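PDB 6JMG: DnaJ homolog subfamily C member 27-A from Xenopus laevis, which binds GTP as a Rab-like small GTPase that also carries a J domain, and possibly takes part in regulating the MEK/ERK pathway. Local coordinates for residues 76-79 with 80-83; 108-111 with 112-115; 228-231 with 232-236; 235-238 with 239-243; 253-256 with 257-261. One frame throughout, in Å; residues are numbered along the deposited sequence.

Interaction 1: 76-79 with 80-83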
loop_
_atom_site.group_PDB
_atom_site.type_symbol
_atom_site.label_atom_id
_atom_site.label_comp_id
_atom_site.label_asym_id
_atom_site.label_seq_id
_atom_site.Cartn_x
_atom_site.Cartn_y
_atom_site.Cartn_z
ATOM N N PRO A 76 -21.138 -2.208 -1.706
ATOM C CA PRO A 76 -20.993 -0.829 -1.189
ATOM C C PRO A 76 -21.918 -0.499 -0.029
ATOM O O PRO A 76 -21.594 0.396 0.768
ATOM C CB PRO A 76 -21.308 0.043 -2.411
ATOM C CG PRO A 76 -22.093 -0.846 -3.322
ATOM C CD PRO A 76 -21.567 -2.242 -3.110
ATOM N N PHE A 77 -23.050 -1.196 0.105
ATOM C CA PHE A 77 -23.936 -0.968 1.243
ATOM C C PHE A 77 -23.180 -1.040 2.563
ATOM O O PHE A 77 -23.561 -0.383 3.537
ATOM C CB PHE A 77 -25.083 -1.989 1.211
ATOM C CG PHE A 77 -25.980 -1.953 2.429
ATOM C CD1 PHE A 77 -25.641 -2.642 3.596
ATOM C CD2 PHE A 77 -27.173 -1.251 2.401
ATOM C CE1 PHE A 77 -26.463 -2.610 4.704
ATOM C CE2 PHE A 77 -28.000 -1.224 3.504
ATOM C CZ PHE A 77 -27.639 -1.895 4.661
ATOM N N PHE A 78 -22.116 -1.843 2.622
ATOM C CA PHE A 78 -21.361 -2.061 3.845
ATOM C C PHE A 78 -20.171 -1.125 3.984
ATOM O O PHE A 78 -19.283 -1.383 4.813
ATOM C CB PHE A 78 -20.911 -3.517 3.921
ATOM C CG PHE A 78 -22.042 -4.477 4.122
ATOM C CD1 PHE A 78 -22.790 -4.450 5.292
ATOM C CD2 PHE A 78 -22.376 -5.393 3.137
ATOM C CE1 PHE A 78 -23.841 -5.322 5.472
ATOM C CE2 PHE A 78 -23.427 -6.269 3.320
ATOM C CZ PHE A 78 -24.158 -6.237 4.485
ATOM N N TYR A 79 -20.162 -0.023 3.230
ATOM C CA TYR A 79 -19.099 0.969 3.350
ATOM C C TYR A 79 -18.882 1.384 4.802
ATOM O O TYR A 79 -17.754 1.344 5.318
ATOM C CB TYR A 79 -19.455 2.175 2.488
ATOM C CG TYR A 79 -18.539 3.351 2.655
ATOM C CD1 TYR A 79 -17.204 3.271 2.277
ATOM C CD2 TYR A 79 -19.009 4.546 3.173
ATOM C CE1 TYR A 79 -16.357 4.350 2.419
ATOM C CE2 TYR A 79 -18.175 5.634 3.316
ATOM C CZ TYR A 79 -16.847 5.533 2.939
ATOM O OH TYR A 79 -16.012 6.618 3.089
ATOM N N GLU A 80 -19.966 1.768 5.488
ATOM C CA GLU A 80 -19.842 2.297 6.841
ATOM C C GLU A 80 -19.435 1.217 7.834
ATOM O O GLU A 80 -18.789 1.517 8.847
ATOM C CB GLU A 80 -21.154 2.943 7.271
ATOM C CG GLU A 80 -21.433 4.276 6.587
ATOM C CD GLU A 80 -22.264 4.130 5.313
ATOM O OE1 GLU A 80 -22.358 2.999 4.775
ATOM O OE2 GLU A 80 -22.833 5.147 4.859
ATOM N N VAL A 81 -19.807 -0.037 7.568
ATOM C CA VAL A 81 -19.393 -1.133 8.438
ATOM C C VAL A 81 -17.896 -1.388 8.298
ATOM O O VAL A 81 -17.205 -1.672 9.292
ATOM C CB VAL A 81 -20.223 -2.397 8.151
ATOM C CG1 VAL A 81 -19.585 -3.595 8.820
ATOM C CG2 VAL A 81 -21.676 -2.218 8.623
ATOM N N ARG A 82 -17.370 -1.295 7.066
ATOM C CA ARG A 82 -15.965 -1.632 6.828
ATOM C C ARG A 82 -15.010 -0.575 7.365
ATOM O O ARG A 82 -13.892 -0.916 7.771
ATOM C CB ARG A 82 -15.667 -1.759 5.331
ATOM C CG ARG A 82 -16.417 -2.765 4.557
ATOM C CD ARG A 82 -15.858 -2.814 3.138
ATOM N NE ARG A 82 -16.051 -1.593 2.349
ATOM C CZ ARG A 82 -16.935 -1.461 1.351
ATOM N NH1 ARG A 82 -17.731 -2.471 1.005
ATOM N NH2 ARG A 82 -17.031 -0.310 0.688
ATOM N N ASN A 83 -15.438 0.696 7.417
ATOM C CA ASN A 83 -14.493 1.785 7.685
ATOM C C ASN A 83 -13.725 1.602 8.991
ATOM O O ASN A 83 -12.567 2.014 9.081
ATOM C CB ASN A 83 -15.232 3.118 7.739
ATOM C CG ASN A 83 -15.631 3.607 6.380
ATOM O OD1 ASN A 83 -15.122 3.131 5.364
ATOM N ND2 ASN A 83 -16.551 4.564 6.344
#
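Tyr79 and Asn83, one helical turn apart, pack a phenol ring against a carboxamide. The amide stands upright on one face of the ring, the two planes 90° apart, with ND2 3.6 Å from CZ of Tyr79 and offset toward the rim. A torsion that sets CG trans to the backbone N (chi1 172°) carries the ring forward along the helix, toward Asn83. Arg82 approaches the same ring differently: its NH2 lies at the ring edge, near the ring plane, while one guanidinium face rests on the backbone, with NH2 3.6 Å from Tyr79 CA. Replacing Tyr79 with an alanine would probably leave the Asn83 amide without its flat support and open a gap beside the Arg82 guanidinium.

Apolar contact is slight, Phe78 CD1 reaching Val81 CG2 at 4.2 Å as the two side chains run alongside each other.

Among backbone bonds, Arg82 N donates to Phe78 O at 3.0 Å, and Asn83 N makes a weak bond to Tyr79 O. The Arg82 head is held from outside the turn, by a salt bridge from NH2 to Glu113 and by NH1 donating to Ala73 O. The Phe78 ring meanwhile touches Ile49.

Such a short helix, starting just after residues 71-75, which by analogy with relatives probably contact GTP, belongs to the region known as switch II in Ras-family GTPases.

Interaction 2: 108-111 with 112-115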
loop_
_atom_site.group_PDB
_atom_site.type_symbol
_atom_site.label_atom_id
_atom_site.label_comp_id
_atom_site.label_asym_id
_atom_site.label_seq_id
_atom_site.Cartn_x
_atom_site.Cartn_y
_atom_site.Cartn_z
ATOM N N ASP A 108 -8.880 0.882 -7.991
ATOM C CA ASP A 108 -8.409 2.211 -7.609
ATOM C C ASP A 108 -9.316 2.814 -6.545
ATOM O O ASP A 108 -8.832 3.432 -5.585
ATOM C CB ASP A 108 -8.307 3.122 -8.835
ATOM C CG ASP A 108 -7.046 2.858 -9.678
ATOM O OD1 ASP A 108 -5.929 2.899 -9.115
ATOM O OD2 ASP A 108 -7.169 2.625 -10.906
ATOM N N GLY A 109 -10.632 2.603 -6.678
ATOM C CA GLY A 109 -11.566 3.081 -5.667
ATOM C C GLY A 109 -11.365 2.412 -4.313
ATOM O O GLY A 109 -11.501 3.055 -3.267
ATOM N N TRP A 110 -11.035 1.113 -4.313
ATOM C CA TRP A 110 -10.755 0.431 -3.050
ATOM C C TRP A 110 -9.544 1.040 -2.365
ATOM O O TRP A 110 -9.563 1.273 -1.151
ATOM C CB TRP A 110 -10.560 -1.078 -3.272
ATOM C CG TRP A 110 -11.873 -1.798 -3.377
ATOM C CD1 TRP A 110 -12.530 -2.150 -4.529
ATOM C CD2 TRP A 110 -12.724 -2.200 -2.296
ATOM N NE1 TRP A 110 -13.727 -2.764 -4.228
ATOM C CE2 TRP A 110 -13.871 -2.804 -2.866
ATOM C CE3 TRP A 110 -12.628 -2.114 -0.904
ATOM C CZ2 TRP A 110 -14.906 -3.318 -2.090
ATOM C CZ3 TRP A 110 -13.652 -2.637 -0.133
ATOM C CH2 TRP A 110 -14.772 -3.236 -0.726
ATOM N N LEU A 111 -8.478 1.308 -3.119
ATOM C CA LEU A 111 -7.314 1.956 -2.524
ATOM C C LEU A 111 -7.685 3.325 -1.969
ATOM O O LEU A 111 -7.265 3.695 -0.866
ATOM C CB LEU A 111 -6.200 2.082 -3.558
ATOM C CG LEU A 111 -5.540 0.775 -3.981
ATOM C CD1 LEU A 111 -4.331 1.028 -4.844
ATOM C CD2 LEU A 111 -5.144 -0.013 -2.757
ATOM N N ALA A 112 -8.502 4.077 -2.711
ATOM C CA ALA A 112 -8.924 5.390 -2.242
ATOM C C ALA A 112 -9.707 5.281 -0.942
ATOM O O ALA A 112 -9.514 6.078 -0.015
ATOM C CB ALA A 112 -9.767 6.079 -3.314
ATOM N N GLU A 113 -10.596 4.297 -0.857
ATOM C CA GLU A 113 -11.426 4.167 0.330
ATOM C C GLU A 113 -10.585 3.805 1.544
ATOM O O GLU A 113 -10.751 4.389 2.619
ATOM C CB GLU A 113 -12.507 3.126 0.082
ATOM C CG GLU A 113 -13.194 2.686 1.318
ATOM C CD GLU A 113 -14.367 1.829 1.008
ATOM O OE1 GLU A 113 -14.659 0.928 1.821
ATOM O OE2 GLU A 113 -14.980 2.049 -0.060
ATOM N N MET A 114 -9.646 2.884 1.376
ATOM C CA MET A 114 -8.717 2.586 2.456
ATOM C C MET A 114 -7.875 3.802 2.802
ATOM O O MET A 114 -7.744 4.159 3.978
ATOM C CB MET A 114 -7.808 1.414 2.070
ATOM C CG MET A 114 -6.925 0.920 3.217
ATOM S SD MET A 114 -5.715 -0.335 2.768
ATOM C CE MET A 114 -5.373 -0.991 4.385
ATOM N N LYS A 115 -7.320 4.475 1.783
ATOM C CA LYS A 115 -6.415 5.592 2.044
ATOM C C LYS A 115 -7.079 6.707 2.841
ATOM O O LYS A 115 -6.404 7.354 3.652
ATOM C CB LYS A 115 -5.858 6.161 0.744
ATOM C CG LYS A 115 -4.447 5.729 0.417
ATOM C CD LYS A 115 -4.038 6.171 -0.994
ATOM C CE LYS A 115 -2.797 5.430 -1.493
ATOM N NZ LYS A 115 -2.647 5.502 -2.980
#
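Trp110 and Glu113 make an intrahelical contact, three residues apart on helix 107-117, on the side turned to helix 79-82. The two side chains lie alongside each other and point the same way, the indole and carboxylate planes 34° apart. The touch itself is slight, Trp110 CZ3 lying 4.2 Å from Glu113 OE1. Glu113 reaches this position on a fully extended chain, and its OE1 is hydrogen-bonded to Tyr86 OH and forms a salt bridge with Arg82 NH2. The indole has its own polar partner, NE1 donating to Asn24 OD1 in the phosphate-binding loop; the nearest atoms of the Trp110 side chain and the bound GTP are about 7 Å apart. Together the two residues thus link this helix to both the P-loop and the switch II side of the GTPase.

In the Ras-like fold the helix belongs to the crossover between the parallel neighbours 91-97 and 128-134, a beta-alpha-beta unit. Leu111 and Met114 accordingly turn to the sheet, both touching Phe129.

Regular i to i+4 bonds carry the backbone: Met114 N meets Trp110 O at 3.0 Å with an N-H...O angle of 174°, and Lys115 N meets Leu111 O at 2.8 Å. On the exposed flank, Ala112 CB sits 3.5 Å from Gly109 O, and the base of the Lys115 side chain runs past Leu111 O, with CB 3.3 Å from that oxygen.

Interaction 3: 228-231 with 232-236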
loop_
_atom_site.group_PDB
_atom_site.type_symbol
_atom_site.label_atom_id
_atom_site.label_comp_id
_atom_site.label_asym_id
_atom_site.label_seq_id
_atom_site.Cartn_x
_atom_site.Cartn_y
_atom_site.Cartn_z
ATOM N N ALA A 228 4.977 32.679 0.022
ATOM C CA ALA A 228 4.217 31.443 -0.059
ATOM C C ALA A 228 3.603 31.170 1.309
ATOM O O ALA A 228 4.242 31.411 2.333
ATOM C CB ALA A 228 5.118 30.287 -0.491
ATOM N N THR A 229 2.335 30.754 1.330
ATOM C CA THR A 229 1.731 30.216 2.548
ATOM C C THR A 229 2.659 29.229 3.247
ATOM O O THR A 229 3.419 28.493 2.612
ATOM C CB THR A 229 0.397 29.515 2.268
ATOM O OG1 THR A 229 0.640 28.134 1.962
ATOM C CG2 THR A 229 -0.335 30.167 1.130
ATOM N N ARG A 230 2.571 29.209 4.579
ATOM C CA ARG A 230 3.031 28.050 5.341
ATOM C C ARG A 230 2.482 26.751 4.763
ATOM O O ARG A 230 3.186 25.736 4.721
ATOM C CB ARG A 230 2.635 28.183 6.821
ATOM C CG ARG A 230 2.353 26.846 7.525
ATOM C CD ARG A 230 2.735 26.849 9.016
ATOM N NE ARG A 230 2.087 27.936 9.751
ATOM C CZ ARG A 230 0.906 27.833 10.360
ATOM N NH1 ARG A 230 0.236 26.683 10.333
ATOM N NH2 ARG A 230 0.394 28.881 10.997
ATOM N N ASP A 231 1.233 26.756 4.300
ATOM C CA ASP A 231 0.678 25.504 3.800
ATOM C C ASP A 231 1.325 25.108 2.480
ATOM O O ASP A 231 1.438 23.912 2.178
ATOM C CB ASP A 231 -0.839 25.608 3.649
ATOM C CG ASP A 231 -1.504 24.244 3.525
ATOM O OD1 ASP A 231 -1.000 23.265 4.125
ATOM O OD2 ASP A 231 -2.522 24.144 2.807
ATOM N N GLU A 232 1.790 26.085 1.698
ATOM C CA GLU A 232 2.468 25.739 0.456
ATOM C C GLU A 232 3.879 25.230 0.701
ATOM O O GLU A 232 4.305 24.273 0.047
ATOM C CB GLU A 232 2.496 26.932 -0.493
ATOM C CG GLU A 232 1.135 27.281 -1.003
ATOM C CD GLU A 232 1.046 28.704 -1.459
ATOM O OE1 GLU A 232 2.034 29.450 -1.287
ATOM O OE2 GLU A 232 -0.030 29.083 -1.958
ATOM N N VAL A 233 4.615 25.823 1.647
ATOM C CA VAL A 233 5.952 25.291 1.872
ATOM C C VAL A 233 5.848 23.935 2.552
ATOM O O VAL A 233 6.656 23.034 2.284
ATOM C CB VAL A 233 6.838 26.265 2.674
ATOM C CG1 VAL A 233 6.692 27.695 2.183
ATOM C CG2 VAL A 233 6.514 26.180 4.060
ATOM N N ASN A 234 4.810 23.726 3.362
ATOM C CA ASN A 234 4.564 22.388 3.892
ATOM C C ASN A 234 4.358 21.391 2.773
ATOM O O ASN A 234 4.921 20.297 2.802
ATOM C CB ASN A 234 3.365 22.381 4.827
ATOM C CG ASN A 234 3.737 22.797 6.219
ATOM O OD1 ASN A 234 4.926 22.826 6.578
ATOM N ND2 ASN A 234 2.737 23.152 7.008
ATOM N N LYS A 235 3.556 21.751 1.768
ATOM C CA LYS A 235 3.215 20.745 0.773
ATOM C C LYS A 235 4.322 20.561 -0.248
ATOM O O LYS A 235 4.531 19.443 -0.729
ATOM C CB LYS A 235 1.899 21.095 0.072
ATOM C CG LYS A 235 0.659 21.192 0.988
ATOM C CD LYS A 235 0.316 19.931 1.848
ATOM C CE LYS A 235 0.805 18.568 1.321
ATOM N NZ LYS A 235 0.331 17.423 2.162
ATOM N N ALA A 236 5.102 21.605 -0.510
ATOM C CA ALA A 236 6.334 21.416 -1.262
ATOM C C ALA A 236 7.287 20.500 -0.506
ATOM O O ALA A 236 7.873 19.577 -1.090
ATOM C CB ALA A 236 6.988 22.772 -1.548
#
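Thr229 and Glu232 cross at about a right angle, the threonine at the N-cap and the glutamate three residues on. They form a capping box. Thr229 OG1 accepts from Glu232 N, its chi1 of 89° turning the hydroxyl between the backbone N and the carbonyl carbon; the modelled separation is implausibly short, which leaves the exact length doubtful at this resolution. Glu232 OE1 returns to Thr229 N at 2.9 Å in a weak, bent bond (N-H...O 124°). The glutamate stretches past the threonine methyl to get there, CD lying 3.3 Å from Thr229 CG2.

Just outside the box, Ala228 CB meets Val233 CG1 at 4.0 Å, an apolar pair bridging the residue before the cap and the fourth in the helix, the positions of a hydrophobic staple. Val233 also touches Leu268 and Leu269 of helix 254-278, so an alanine here would probably leave Ala228 without its apolar mate and open a gap toward that helix.

Two further pairs run alongside each other. Arg230 CG lies 3.7 Å from Asn234 ND2, with the guanidinium and amide planes 60° apart, and Asn234 OD1 accepts from Arg265. Asp231 and Lys235 point the same way, yet OD1 and NZ stay 6.3 Å apart.

Chemically, the amides of Glu232 and, weakly, Thr229 receive oxygens from the box, and the acids Asp231 and Glu232 lie where the helix dipole would probably favour negative charge.

Interaction 4: 235-238 with 239-243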
loop_
_atom_site.group_PDB
_atom_site.type_symbol
_atom_site.label_atom_id
_atom_site.label_comp_id
_atom_site.label_asym_id
_atom_site.label_seq_id
_atom_site.Cartn_x
_atom_site.Cartn_y
_atom_site.Cartn_z
ATOM N N LYS A 235 3.556 21.751 1.768
ATOM C CA LYS A 235 3.215 20.745 0.773
ATOM C C LYS A 235 4.322 20.561 -0.248
ATOM O O LYS A 235 4.531 19.443 -0.729
ATOM C CB LYS A 235 1.899 21.095 0.072
ATOM C CG LYS A 235 0.659 21.192 0.988
ATOM C CD LYS A 235 0.316 19.931 1.848
ATOM C CE LYS A 235 0.805 18.568 1.321
ATOM N NZ LYS A 235 0.331 17.423 2.162
ATOM N N ALA A 236 5.102 21.605 -0.510
ATOM C CA ALA A 236 6.334 21.416 -1.262
ATOM C C ALA A 236 7.287 20.500 -0.506
ATOM O O ALA A 236 7.873 19.577 -1.090
ATOM C CB ALA A 236 6.988 22.772 -1.548
ATOM N N TYR A 237 7.422 20.714 0.806
ATOM C CA TYR A 237 8.378 19.933 1.572
ATOM C C TYR A 237 8.023 18.454 1.557
ATOM O O TYR A 237 8.913 17.605 1.409
ATOM C CB TYR A 237 8.488 20.435 3.024
ATOM C CG TYR A 237 9.094 19.371 3.928
ATOM C CD1 TYR A 237 10.475 19.222 4.029
ATOM C CD2 TYR A 237 8.288 18.474 4.628
ATOM C CE1 TYR A 237 11.040 18.218 4.812
ATOM C CE2 TYR A 237 8.844 17.469 5.409
ATOM C CZ TYR A 237 10.217 17.349 5.501
ATOM O OH TYR A 237 10.763 16.357 6.284
ATOM N N ARG A 238 6.741 18.110 1.734
ATOM C CA ARG A 238 6.441 16.690 1.894
ATOM C C ARG A 238 6.661 15.923 0.596
ATOM O O ARG A 238 6.988 14.730 0.639
ATOM C CB ARG A 238 5.011 16.475 2.395
ATOM C CG ARG A 238 4.520 17.547 3.326
ATOM C CD ARG A 238 3.372 17.134 4.227
ATOM N NE ARG A 238 3.225 18.139 5.280
ATOM C CZ ARG A 238 2.145 18.879 5.493
ATOM N NH1 ARG A 238 1.081 18.723 4.729
ATOM N NH2 ARG A 238 2.137 19.777 6.473
ATOM N N LYS A 239 6.578 16.582 -0.562
ATOM C CA LYS A 239 6.788 15.793 -1.768
ATOM C C LYS A 239 8.265 15.523 -1.998
ATOM O O LYS A 239 8.625 14.444 -2.485
ATOM C CB LYS A 239 6.184 16.496 -2.988
ATOM C CG LYS A 239 4.675 16.367 -3.077
ATOM C CD LYS A 239 4.063 17.353 -4.054
ATOM C CE LYS A 239 4.884 18.622 -4.179
ATOM N NZ LYS A 239 4.112 19.717 -4.842
ATOM N N LEU A 240 9.121 16.438 -1.547
ATOM C CA LEU A 240 10.554 16.187 -1.544
ATOM C C LEU A 240 10.945 15.185 -0.458
ATOM O O LEU A 240 11.804 14.326 -0.680
ATOM C CB LEU A 240 11.294 17.508 -1.352
ATOM C CG LEU A 240 11.360 18.391 -2.596
ATOM C CD1 LEU A 240 11.892 19.790 -2.282
ATOM C CD2 LEU A 240 12.206 17.709 -3.660
ATOM N N ALA A 241 10.319 15.265 0.717
ATOM C CA ALA A 241 10.634 14.319 1.780
ATOM C C ALA A 241 10.342 12.882 1.371
ATOM O O ALA A 241 11.134 11.975 1.671
ATOM C CB ALA A 241 9.878 14.673 3.057
ATOM N N VAL A 242 9.189 12.632 0.745
ATOM C CA VAL A 242 8.928 11.257 0.306
ATOM C C VAL A 242 9.879 10.865 -0.815
ATOM O O VAL A 242 10.226 9.690 -0.966
ATOM C CB VAL A 242 7.460 11.047 -0.111
ATOM C CG1 VAL A 242 6.528 11.651 0.915
ATOM C CG2 VAL A 242 7.206 11.600 -1.494
ATOM N N LEU A 243 10.322 11.838 -1.609
ATOM C CA LEU A 243 11.192 11.534 -2.732
ATOM C C LEU A 243 12.604 11.210 -2.259
ATOM O O LEU A 243 13.228 10.268 -2.757
ATOM C CB LEU A 243 11.196 12.722 -3.705
ATOM C CG LEU A 243 11.901 12.573 -5.056
ATOM C CD1 LEU A 243 11.240 11.487 -5.911
ATOM C CD2 LEU A 243 11.894 13.906 -5.784
#
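The carbonyl oxygen of Ala236 is shared by two amides, Lys239 N at 3.3 Å and Leu240 N at 3.4 Å, both weak bonds. The next two bonds are shorter: Ala241 N donates to Tyr237 O at 2.8 Å and Val242 N to Arg238 O at 3.0 Å.

Tyr237 and Ala241 make the principal side-chain contact. Ala241 CB lies over one face of the phenol ring in a CH-pi contact, 4.0 Å from the centroid and 28° off the normal. It leans toward the hydroxyl end, CZ being the nearest ring carbon at 3.6 Å. A chi1 of 161° at Tyr237 sends the ring forward over the methyl, and the ring also packs on Phe258 and Val261 of helix 254-278. Leu240, on the buried side, reaches Val261, Leu222 and Ser208.

Lys235, Arg238 and Lys239 give the exposed side a basic character. Lys239 folds back over the preceding turn, with CE 3.6 Å from Lys235 O. Lys235 NZ and Arg238 NH1 are modelled close together with no bond between them, a closeness that is doubtful for two donors at this resolution.

A long amphipathic helix with a hydrophobic side against its partner and a basic outer side is characteristic of helix II of J domains, whose positive surface in relatives contacts Hsp70.

Interaction 5: 253-256 with 257-261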
loop_
_atom_site.group_PDB
_atom_site.type_symbol
_atom_site.label_atom_id
_atom_site.label_comp_id
_atom_site.label_asym_id
_atom_site.label_seq_id
_atom_site.Cartn_x
_atom_site.Cartn_y
_atom_site.Cartn_z
ATOM N N GLY A 253 24.169 10.754 -1.697
ATOM C CA GLY A 253 23.904 12.137 -1.368
ATOM C C GLY A 253 22.471 12.467 -1.003
ATOM O O GLY A 253 22.186 13.633 -0.695
ATOM N N SER A 254 21.560 11.489 -1.018
ATOM C CA SER A 254 20.174 11.770 -0.655
ATOM C C SER A 254 20.033 12.210 0.804
ATOM O O SER A 254 19.166 13.028 1.124
ATOM C CB SER A 254 19.313 10.533 -0.919
ATOM O OG SER A 254 19.893 9.395 -0.297
ATOM N N GLU A 255 20.877 11.703 1.696
ATOM C CA GLU A 255 20.824 12.176 3.071
ATOM C C GLU A 255 21.125 13.669 3.152
ATOM O O GLU A 255 20.448 14.402 3.881
ATOM C CB GLU A 255 21.778 11.366 3.936
ATOM C CG GLU A 255 21.874 11.834 5.354
ATOM C CD GLU A 255 23.052 11.210 6.087
ATOM O OE1 GLU A 255 23.700 11.928 6.895
ATOM O OE2 GLU A 255 23.318 10.004 5.847
ATOM N N ASP A 256 22.116 14.152 2.394
ATOM C CA ASP A 256 22.425 15.580 2.463
ATOM C C ASP A 256 21.331 16.396 1.791
ATOM O O ASP A 256 20.983 17.491 2.252
ATOM C CB ASP A 256 23.778 15.887 1.825
ATOM C CG ASP A 256 24.885 15.016 2.365
ATOM O OD1 ASP A 256 25.193 15.122 3.574
ATOM O OD2 ASP A 256 25.442 14.221 1.573
ATOM N N ALA A 257 20.773 15.867 0.707
ATOM C CA ALA A 257 19.656 16.534 0.061
ATOM C C ALA A 257 18.452 16.599 0.984
ATOM O O ALA A 257 17.797 17.645 1.094
ATOM C CB ALA A 257 19.300 15.802 -1.224
ATOM N N PHE A 258 18.150 15.491 1.670
ATOM C CA PHE A 258 17.058 15.511 2.631
ATOM C C PHE A 258 17.309 16.533 3.736
ATOM O O PHE A 258 16.462 17.387 4.010
ATOM C CB PHE A 258 16.863 14.138 3.231
ATOM C CG PHE A 258 15.759 14.095 4.230
ATOM C CD1 PHE A 258 14.443 14.324 3.835
ATOM C CD2 PHE A 258 16.023 13.851 5.557
ATOM C CE1 PHE A 258 13.428 14.278 4.736
ATOM C CE2 PHE A 258 14.990 13.818 6.481
ATOM C CZ PHE A 258 13.698 14.029 6.068
ATOM N N LYS A 259 18.496 16.492 4.345
ATOM C CA LYS A 259 18.846 17.475 5.363
ATOM C C LYS A 259 18.696 18.901 4.832
ATOM O O LYS A 259 18.247 19.802 5.559
ATOM C CB LYS A 259 20.277 17.221 5.850
ATOM C CG LYS A 259 20.754 18.191 6.929
ATOM C CD LYS A 259 22.212 17.942 7.336
ATOM C CE LYS A 259 22.562 16.445 7.331
ATOM N NZ LYS A 259 23.644 16.069 8.309
ATOM N N ALA A 260 19.047 19.127 3.564
ATOM C CA ALA A 260 18.964 20.476 3.020
ATOM C C ALA A 260 17.517 20.906 2.877
ATOM O O ALA A 260 17.161 22.054 3.177
ATOM C CB ALA A 260 19.685 20.548 1.675
ATOM N N VAL A 261 16.671 19.983 2.430
ATOM C CA VAL A 261 15.247 20.258 2.305
ATOM C C VAL A 261 14.635 20.539 3.680
ATOM O O VAL A 261 13.859 21.492 3.859
ATOM C CB VAL A 261 14.576 19.080 1.572
ATOM C CG1 VAL A 261 13.117 18.963 1.930
ATOM C CG2 VAL A 261 14.751 19.260 0.078
#
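Gly253 and Ala257 belong to the first turn of helix 254-278, the long third helix of the J domain. Gly253 holds the N-cap, and its carbonyl oxygen receives Ala257 N at 3.0 Å. Its positive phi of 84° suits glycine, since a side chain there would press on the carbonyl oxygen of the preceding residue. The next bond, Phe258 N to Ser254 O, is 2.7 Å long. Ser254 OG is hydrogen-bonded to Ala251 O and Cys249 O in the preceding loop.

At Phe258 a chi1 of 180° carries the ring away from Ser254 and onto His245 and Pro246 of the HPD motif. Ala257 and Ala260 pack on helix 203-213, Ala257 on Ile209 and Ala260 on Ile212, and Ala260 also touches Met221 of helix 218-222.

Lys259 N bonds to Glu255 O at 2.9 Å; on the exposed side, the charged ends of the two residues come near each other without forming a salt bridge. The lysine chain bends at chi3, leaving NZ 4.4 Å from Glu255 OE1 and 5.1 Å from Asp256 OD1.

How the interactions relate
All five contacts lie within single helices or helix starts, yet their surroundings differ. Interactions 1 and 2 belong to the GTPase and meet through the Arg82-Glu113 salt bridge and the packing of Arg82 on Trp110. Interactions 3, 4 and 5 belong to the J domain: 3 and 4 share Lys235 and Ala236 on helix 230-244, while 4 and 5 hold two helices together, Tyr237 CD1 lying 3.4 Å from Val261 CG1. Interactions 2, 3 and 5 are partly buried; 1 and 4 are surface contacts. Interactions 1, 3 and 5 each include a helix start. A salt bridge thus joins 1 and 2, whereas 4 and 5 meet through apolar packing, and 3 is chiefly a polar cap.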